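Local coordinates for protein putative glycosyl hydrolase (Bacteroides thetaiotaomicron VPI-5482, PDB 3K11) that is of unproven function but probably acts as a glycosyl hydrolase on carbohydrate substrates, at residues 300-313 / 324-336. Numbering follows the deposited sequence.
Sequences VRGVTALQSGEGFW and LETSATAIYVYCL. With EDO (1,2-ethanediol), chain C.
Trp313 lies like a plate against Tyr332, whose ring stands nearly on edge over one indole face, CD2 of Tyr332 3.4 Å from CD2 of Trp313 and the planes at 70°, an edge-to-face pair. CG of Gln307 backs the other indole face. One face of the tyrosine ring seats the methyl CG1 of Val303, set anti to the backbone N (chi1 168°), 3.6 Å above the ring centre in an almost axial CH-pi contact. Farther along, the methyls of Leu336 nestle against Thr304 and Val300. At the other end Leu324 forks, sending CD2 to Ser308 and CD1 to Glu310 CB, while its CB presses on Phe312 CB at 3.6 Å. Helix 289-304 and its trailing loop thus pack on helix 326-342, consistent with the alpha/alpha barrel of family 88. A hydrogen bond from Trp313 NE1 to Val303 O, 2.8 Å and above the carbonyl plane, holds the indole. A leucine in place of Trp313 would probably leave Val303 O without its side-chain donor and open a gap beside Tyr332. Two further hydrogen bonds tie the chain itself: Trp313 N reaches Thr329 OG1 at 3.0 Å, nearly straight (168°), and Glu325 N reaches Trp313 O at 3.0 Å. Because Thr329 OG1 also donates to the carbonyl of the N-cap residue Glu325, these bonds probably set how the loop sits on the helix, while apolar surfaces supply the fit.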
ATOM      1  N   VAL A 300      15.341  -9.257  -5.642  1.00 22.73           N
ATOM      2  CA  VAL A 300      14.429  -9.794  -6.655  1.00 22.39           C
ATOM      3  C   VAL A 300      13.021  -9.975  -6.061  1.00 22.60           C
ATOM      4  O   VAL A 300      11.999  -9.561  -6.669  1.00 24.01           O
ATOM      5  CB  VAL A 300      14.930 -11.100  -7.260  1.00 22.97           C
ATOM      6  CG1 VAL A 300      13.794 -11.857  -7.999  1.00 21.40           C
ATOM      7  CG2 VAL A 300      16.089 -10.871  -8.197  1.00 19.02           C
ATOM      8  N   ARG A 301      12.949 -10.598  -4.889  0.50 24.76           N
ATOM      9  CA  ARG A 301      11.667 -10.837  -4.259  0.50 23.90           C
ATOM     10  C   ARG A 301      10.921  -9.542  -3.907  0.50 25.44           C
ATOM     11  O   ARG A 301       9.697  -9.481  -4.037  0.50 26.49           O
ATOM     12  CB  ARG A 301      11.828 -11.736  -3.026  0.50 25.29           C
ATOM     13  CG  ARG A 301      12.151 -13.181  -3.370  0.50 26.94           C
ATOM     14  CD  ARG A 301      12.048 -14.077  -2.139  0.50 28.53           C
ATOM     15  NE  ARG A 301      13.156 -13.883  -1.220  0.50 26.88           N
ATOM     16  CZ  ARG A 301      14.332 -14.518  -1.296  0.50 25.96           C
ATOM     17  NH1 ARG A 301      14.619 -15.393  -2.270  0.50 30.30           N
ATOM     18  NH2 ARG A 301      15.269 -14.236  -0.413  0.50 23.06           N
ATOM     19  N   GLY A 302      11.641  -8.531  -3.432  1.00 24.33           N
ATOM     20  CA  GLY A 302      11.018  -7.246  -3.053  1.00 26.37           C
ATOM     21  C   GLY A 302      10.547  -6.457  -4.237  1.00 25.71           C
ATOM     22  O   GLY A 302       9.475  -5.893  -4.209  1.00 25.75           O
ATOM     23  N   VAL A 303      11.360  -6.400  -5.279  1.00 23.09           N
ATOM     24  CA  VAL A 303      11.002  -5.676  -6.500  1.00 22.58           C
ATOM     25  C   VAL A 303       9.818  -6.329  -7.193  1.00 24.65           C
ATOM     26  O   VAL A 303       8.839  -5.652  -7.549  1.00 22.80           O
ATOM     27  CB  VAL A 303      12.213  -5.530  -7.498  1.00 24.32           C
ATOM     28  CG1 VAL A 303      11.720  -5.032  -8.908  1.00 24.73           C
ATOM     29  CG2 VAL A 303      13.315  -4.583  -6.886  1.00 22.61           C
ATOM     30  N   THR A 304       9.874  -7.647  -7.397  1.00 23.11           N
ATOM     31  CA  THR A 304       8.890  -8.289  -8.231  1.00 23.96           C
ATOM     32  C   THR A 304       7.516  -8.231  -7.596  1.00 25.43           C
ATOM     33  O   THR A 304       6.539  -8.114  -8.299  1.00 24.18           O
ATOM     34  CB  THR A 304       9.239  -9.714  -8.537  1.00 25.15           C
ATOM     35  OG1 THR A 304       9.517 -10.407  -7.312  1.00 23.34           O
ATOM     36  CG2 THR A 304      10.474  -9.805  -9.454  1.00 22.22           C
ATOM     37  N   ALA A 305       7.449  -8.276  -6.274  1.00 23.11           N
ATOM     38  CA  ALA A 305       6.154  -8.201  -5.568  1.00 24.22           C
ATOM     39  C   ALA A 305       5.427  -6.902  -5.869  1.00 27.23           C
ATOM     40  O   ALA A 305       4.222  -6.830  -5.658  1.00 25.50           O
ATOM     41  CB  ALA A 305       6.360  -8.326  -4.077  1.00 25.07           C
ATOM     42  N   LEU A 306       6.162  -5.859  -6.273  1.00 24.64           N
ATOM     43  CA  LEU A 306       5.547  -4.554  -6.499  1.00 21.50           C
ATOM     44  C   LEU A 306       5.305  -4.205  -7.966  1.00 23.44           C
ATOM     45  O   LEU A 306       4.959  -3.065  -8.294  1.00 24.45           O
ATOM     46  CB  LEU A 306       6.392  -3.491  -5.816  1.00 23.56           C
ATOM     47  CG  LEU A 306       6.457  -3.671  -4.283  1.00 23.71           C
ATOM     48  CD1 LEU A 306       7.604  -2.749  -3.697  1.00 25.01           C
ATOM     49  CD2 LEU A 306       5.068  -3.393  -3.635  1.00 23.67           C
ATOM     50  N   GLN A 307       5.424  -5.187  -8.848  1.00 24.78           N
ATOM     51  CA  GLN A 307       5.066  -4.962 -10.231  1.00 24.83           C
ATOM     52  C   GLN A 307       3.589  -4.577 -10.306  1.00 23.71           C
ATOM     53  O   GLN A 307       2.728  -5.222  -9.686  1.00 22.87           O
ATOM     54  CB  GLN A 307       5.277  -6.238 -11.047  1.00 22.40           C
ATOM     55  CG  GLN A 307       5.130  -6.001 -12.563  1.00 20.54           C
ATOM     56  CD  GLN A 307       5.420  -7.248 -13.364  1.00 20.97           C
ATOM     57  OE1 GLN A 307       5.151  -8.331 -12.906  1.00 22.42           O
ATOM     58  NE2 GLN A 307       5.934  -7.084 -14.584  1.00 21.33           N
ATOM     59  N   SER A 308       3.271  -3.539 -11.075  1.00 23.07           N
ATOM     60  CA  SER A 308       1.889  -3.111 -11.254  1.00 23.24           C
ATOM     61  C   SER A 308       1.139  -4.038 -12.171  1.00 26.09           C
ATOM     62  O   SER A 308       1.726  -4.844 -12.914  1.00 22.54           O
ATOM     63  CB  SER A 308       1.817  -1.684 -11.877  1.00 22.99           C
ATOM     64  OG  SER A 308       2.072  -1.756 -13.296  1.00 22.79           O
ATOM     65  N   GLY A 309      -0.181  -3.898 -12.157  1.00 25.03           N
ATOM     66  CA  GLY A 309      -1.052  -4.583 -13.077  1.00 22.87           C
ATOM     67  C   GLY A 309      -0.857  -4.273 -14.544  1.00 23.57           C
ATOM     68  O   GLY A 309      -1.400  -4.957 -15.387  1.00 24.82           O
ATOM     69  N   GLU A 310      -0.090  -3.220 -14.848  1.00 23.44           N
ATOM     70  CA  GLU A 310       0.234  -2.833 -16.200  1.00 23.93           C
ATOM     71  C   GLU A 310       1.595  -3.372 -16.615  1.00 25.20           C
ATOM     72  O   GLU A 310       2.012  -3.185 -17.765  1.00 26.12           O
ATOM     73  CB  GLU A 310       0.238  -1.300 -16.367  1.00 24.62           C
ATOM     74  CG  GLU A 310      -1.110  -0.666 -16.027  1.00 23.93           C
ATOM     75  CD  GLU A 310      -2.251  -1.323 -16.777  1.00 25.69           C
ATOM     76  OE1 GLU A 310      -2.137  -1.536 -18.014  1.00 28.51           O
ATOM     77  OE2 GLU A 310      -3.271  -1.646 -16.135  1.00 29.03           O
ATOM     78  N   GLY A 311       2.289  -4.036 -15.687  1.00 25.90           N
ATOM     79  CA  GLY A 311       3.598  -4.630 -15.995  1.00 20.99           C
ATOM     80  C   GLY A 311       4.763  -3.708 -15.668  1.00 23.02           C
ATOM     81  O   GLY A 311       5.864  -4.155 -15.457  1.00 24.49           O
ATOM     82  N   PHE A 312       4.506  -2.414 -15.640  1.00 23.13           N
ATOM     83  CA  PHE A 312       5.497  -1.430 -15.230  1.00 23.27           C
ATOM     84  C   PHE A 312       5.643  -1.457 -13.710  1.00 22.64           C
ATOM     85  O   PHE A 312       4.742  -1.899 -12.977  1.00 25.18           O
ATOM     86  CB  PHE A 312       5.024  -0.023 -15.597  1.00 24.07           C
ATOM     87  CG  PHE A 312       4.920   0.237 -17.063  1.00 23.16           C
ATOM     88  CD1 PHE A 312       6.043   0.614 -17.796  1.00 24.30           C
ATOM     89  CD2 PHE A 312       3.695   0.125 -17.721  1.00 24.37           C
ATOM     90  CE1 PHE A 312       5.940   0.865 -19.162  1.00 23.59           C
ATOM     91  CE2 PHE A 312       3.580   0.400 -19.071  1.00 23.69           C
ATOM     92  CZ  PHE A 312       4.716   0.718 -19.805  1.00 25.78           C
ATOM     93  N   TRP A 313       6.745  -0.884 -13.251  1.00 22.90           N
ATOM     94  CA  TRP A 313       6.929  -0.547 -11.859  1.00 22.88           C
ATOM     95  C   TRP A 313       6.770   0.968 -11.647  1.00 21.68           C
ATOM     96  O   TRP A 313       6.874   1.775 -12.579  1.00 23.83           O
ATOM     97  CB  TRP A 313       8.284  -1.042 -11.372  1.00 24.90           C
ATOM     98  CG  TRP A 313       8.377  -2.507 -11.138  1.00 23.21           C
ATOM     99  CD1 TRP A 313       8.280  -3.137  -9.914  1.00 23.85           C
ATOM    100  CD2 TRP A 313       8.579  -3.548 -12.100  1.00 23.06           C
ATOM    101  NE1 TRP A 313       8.419  -4.497 -10.068  1.00 23.11           N
ATOM    102  CE2 TRP A 313       8.605  -4.773 -11.390  1.00 23.76           C
ATOM    103  CE3 TRP A 313       8.733  -3.582 -13.492  1.00 21.37           C
ATOM    104  CZ2 TRP A 313       8.796  -5.992 -12.015  1.00 24.43           C
ATOM    105  CZ3 TRP A 313       8.978  -4.815 -14.115  1.00 20.63           C
ATOM    106  CH2 TRP A 313       8.994  -5.996 -13.375  1.00 22.74           C
ATOM    107  N   LEU A 324       4.020   5.256 -13.367  1.00 26.45           N
ATOM    108  CA  LEU A 324       4.677   4.084 -13.916  1.00 24.41           C
ATOM    109  C   LEU A 324       5.831   4.555 -14.795  1.00 24.77           C
ATOM    110  O   LEU A 324       5.626   5.319 -15.738  1.00 24.16           O
ATOM    111  CB  LEU A 324       3.692   3.263 -14.732  1.00 23.54           C
ATOM    112  CG  LEU A 324       2.495   2.697 -13.932  1.00 24.33           C
ATOM    113  CD1 LEU A 324       1.474   1.935 -14.832  1.00 28.51           C
ATOM    114  CD2 LEU A 324       3.004   1.810 -12.758  1.00 22.04           C
ATOM    115  N   GLU A 325       7.014   4.035 -14.551  1.00 23.64           N
ATOM    116  CA  GLU A 325       8.246   4.525 -15.221  1.00 21.96           C
ATOM    117  C   GLU A 325       8.943   3.463 -16.045  1.00 24.84           C
ATOM    118  O   GLU A 325       9.163   2.328 -15.608  1.00 25.69           O
ATOM    119  CB  GLU A 325       9.149   5.110 -14.137  1.00 23.16           C
ATOM    120  CG  GLU A 325      10.210   6.095 -14.638  1.00 23.48           C
ATOM    121  CD  GLU A 325      11.452   5.393 -15.174  1.00 25.58           C
ATOM    122  OE1 GLU A 325      11.865   4.407 -14.497  1.00 24.29           O
ATOM    123  OE2 GLU A 325      12.040   5.843 -16.201  1.00 23.20           O
ATOM    124  N   THR A 326       9.303   3.857 -17.248  1.00 22.96           N
ATOM    125  CA  THR A 326       9.746   2.915 -18.260  1.00 22.28           C
ATOM    126  C   THR A 326      11.166   2.420 -18.074  1.00 22.82           C
ATOM    127  O   THR A 326      11.427   1.223 -18.259  1.00 25.36           O
ATOM    128  CB  THR A 326       9.611   3.571 -19.641  1.00 23.65           C
ATOM    129  OG1 THR A 326       8.235   3.935 -19.866  1.00 24.35           O
ATOM    130  CG2 THR A 326      10.116   2.608 -20.779  1.00 22.19           C
ATOM    131  N   SER A 327      12.114   3.328 -17.785  1.00 23.74           N
ATOM    132  CA  SER A 327      13.513   2.891 -17.755  1.00 25.06           C
ATOM    133  C   SER A 327      13.762   1.846 -16.654  1.00 25.30           C
ATOM    134  O   SER A 327      14.396   0.828 -16.889  1.00 22.68           O
ATOM    135  CB  SER A 327      14.501   4.045 -17.635  1.00 25.68           C
ATOM    136  OG  SER A 327      14.366   4.785 -16.434  1.00 23.06           O
ATOM    137  N   ALA A 328      13.224   2.067 -15.473  1.00 22.19           N
ATOM    138  CA  ALA A 328      13.364   1.103 -14.400  1.00 22.87           C
ATOM    139  C   ALA A 328      12.741  -0.216 -14.776  1.00 22.94           C
ATOM    140  O   ALA A 328      13.299  -1.284 -14.518  1.00 23.48           O
ATOM    141  CB  ALA A 328      12.701   1.619 -13.125  1.00 21.06           C
ATOM    142  N   THR A 329      11.565  -0.151 -15.386  1.00 24.74           N
ATOM    143  CA  THR A 329      10.865  -1.341 -15.825  1.00 22.09           C
ATOM    144  C   THR A 329      11.724  -2.155 -16.759  1.00 22.30           C
ATOM    145  O   THR A 329      11.863  -3.388 -16.585  1.00 22.76           O
ATOM    146  CB  THR A 329       9.513  -0.981 -16.485  1.00 24.07           C
ATOM    147  OG1 THR A 329       8.682  -0.312 -15.520  1.00 22.76           O
ATOM    148  CG2 THR A 329       8.803  -2.233 -17.004  1.00 21.06           C
ATOM    149  N   ALA A 330      12.363  -1.477 -17.711  1.00 23.02           N
ATOM    150  CA  ALA A 330      13.248  -2.169 -18.655  1.00 23.06           C
ATOM    151  C   ALA A 330      14.443  -2.832 -17.948  1.00 23.01           C
ATOM    152  O   ALA A 330      14.835  -3.963 -18.279  1.00 25.87           O
ATOM    153  CB  ALA A 330      13.760  -1.183 -19.759  1.00 22.87           C
ATOM    154  N   ILE A 331      15.077  -2.089 -17.055  1.00 23.91           N
ATOM    155  CA  ILE A 331      16.177  -2.623 -16.259  1.00 23.86           C
ATOM    156  C   ILE A 331      15.732  -3.913 -15.520  1.00 20.69           C
ATOM    157  O   ILE A 331      16.453  -4.932 -15.582  1.00 23.43           O
ATOM    158  CB  ILE A 331      16.748  -1.628 -15.232  1.00 22.33           C
ATOM    159  CG1 ILE A 331      17.380  -0.388 -15.908  1.00 25.46           C
ATOM    160  CG2 ILE A 331      17.791  -2.342 -14.334  1.00 20.56           C
ATOM    161  CD1 ILE A 331      17.543   0.848 -14.931  1.00 23.45           C
ATOM    162  N   TYR A 332      14.586  -3.889 -14.854  1.00 23.80           N
ATOM    163  CA  TYR A 332      14.115  -5.074 -14.155  1.00 22.76           C
ATOM    164  C   TYR A 332      13.891  -6.233 -15.088  1.00 23.40           C
ATOM    165  O   TYR A 332      14.214  -7.387 -14.759  1.00 24.18           O
ATOM    166  CB  TYR A 332      12.847  -4.830 -13.375  1.00 23.86           C
ATOM    167  CG  TYR A 332      12.980  -3.717 -12.341  1.00 21.49           C
ATOM    168  CD1 TYR A 332      14.125  -3.579 -11.561  1.00 26.04           C
ATOM    169  CD2 TYR A 332      11.940  -2.855 -12.098  1.00 26.78           C
ATOM    170  CE1 TYR A 332      14.222  -2.566 -10.608  1.00 27.13           C
ATOM    171  CE2 TYR A 332      12.034  -1.832 -11.136  1.00 26.18           C
ATOM    172  CZ  TYR A 332      13.181  -1.693 -10.416  1.00 26.86           C
ATOM    173  OH  TYR A 332      13.309  -0.670  -9.486  1.00 27.43           O
ATOM    174  N   VAL A 333      13.300  -5.958 -16.234  1.00 22.94           N
ATOM    175  CA  VAL A 333      13.085  -7.039 -17.238  1.00 23.23           C
ATOM    176  C   VAL A 333      14.433  -7.673 -17.620  1.00 24.24           C
ATOM    177  O   VAL A 333      14.542  -8.894 -17.693  1.00 21.14           O
ATOM    178  CB  VAL A 333      12.344  -6.513 -18.494  1.00 21.62           C
ATOM    179  CG1 VAL A 333      12.328  -7.549 -19.648  1.00 20.03           C
ATOM    180  CG2 VAL A 333      10.874  -6.106 -18.113  1.00 21.34           C
ATOM    181  N   TYR A 334      15.431  -6.848 -17.904  1.00 24.37           N
ATOM    182  CA  TYR A 334      16.747  -7.378 -18.226  1.00 23.04           C
ATOM    183  C   TYR A 334      17.236  -8.246 -17.072  1.00 24.68           C
ATOM    184  O   TYR A 334      17.719  -9.356 -17.283  1.00 23.60           O
ATOM    185  CB  TYR A 334      17.811  -6.305 -18.509  1.00 23.09           C
ATOM    186  CG  TYR A 334      19.191  -6.931 -18.431  1.00 23.02           C
ATOM    187  CD1 TYR A 334      19.666  -7.742 -19.458  1.00 21.48           C
ATOM    188  CD2 TYR A 334      19.998  -6.782 -17.304  1.00 23.54           C
ATOM    189  CE1 TYR A 334      20.894  -8.358 -19.352  1.00 26.42           C
ATOM    190  CE2 TYR A 334      21.239  -7.437 -17.187  1.00 23.01           C
ATOM    191  CZ  TYR A 334      21.670  -8.210 -18.227  1.00 23.35           C
ATOM    192  OH  TYR A 334      22.892  -8.841 -18.174  1.00 23.63           O
ATOM    193  N   CYS A 335      17.212  -7.694 -15.864  1.00 22.68           N
ATOM    194  CA  CYS A 335      17.781  -8.429 -14.749  1.00 22.70           C
ATOM    195  C   CYS A 335      17.107  -9.768 -14.528  1.00 24.08           C
ATOM    196  O   CYS A 335      17.757 -10.741 -14.197  1.00 23.09           O
ATOM    197  CB  CYS A 335      17.678  -7.635 -13.475  1.00 22.17           C
ATOM    198  SG  CYS A 335      18.785  -6.174 -13.539  1.00 24.74           S
ATOM    199  N   LEU A 336      15.789  -9.779 -14.641  1.00 22.31           N
ATOM    200  CA  LEU A 336      15.025 -10.994 -14.389  1.00 23.09           C
ATOM    201  C   LEU A 336      15.278 -12.032 -15.461  1.00 24.09           C
ATOM    202  O   LEU A 336      15.554 -13.207 -15.143  1.00 25.00           O
ATOM    203  CB  LEU A 336      13.543 -10.668 -14.250  1.00 23.70           C
ATOM    204  CG  LEU A 336      13.102  -9.861 -13.041  1.00 25.56           C
ATOM    205  CD1 LEU A 336      11.624  -9.397 -13.231  1.00 23.76           C
ATOM    206  CD2 LEU A 336      13.359 -10.608 -11.661  1.00 22.74           C
TER
HETATM  207  C1  EDO C   2      -1.231  -5.666 -20.046  1.00 31.34           C
HETATM  208  O1  EDO C   2      -0.289  -4.902 -20.815  1.00 29.71           O
HETATM  209  C2  EDO C   2      -1.841  -4.784 -18.994  1.00 28.09           C
HETATM  210  O2  EDO C   2      -2.684  -3.736 -19.552  1.00 27.94           O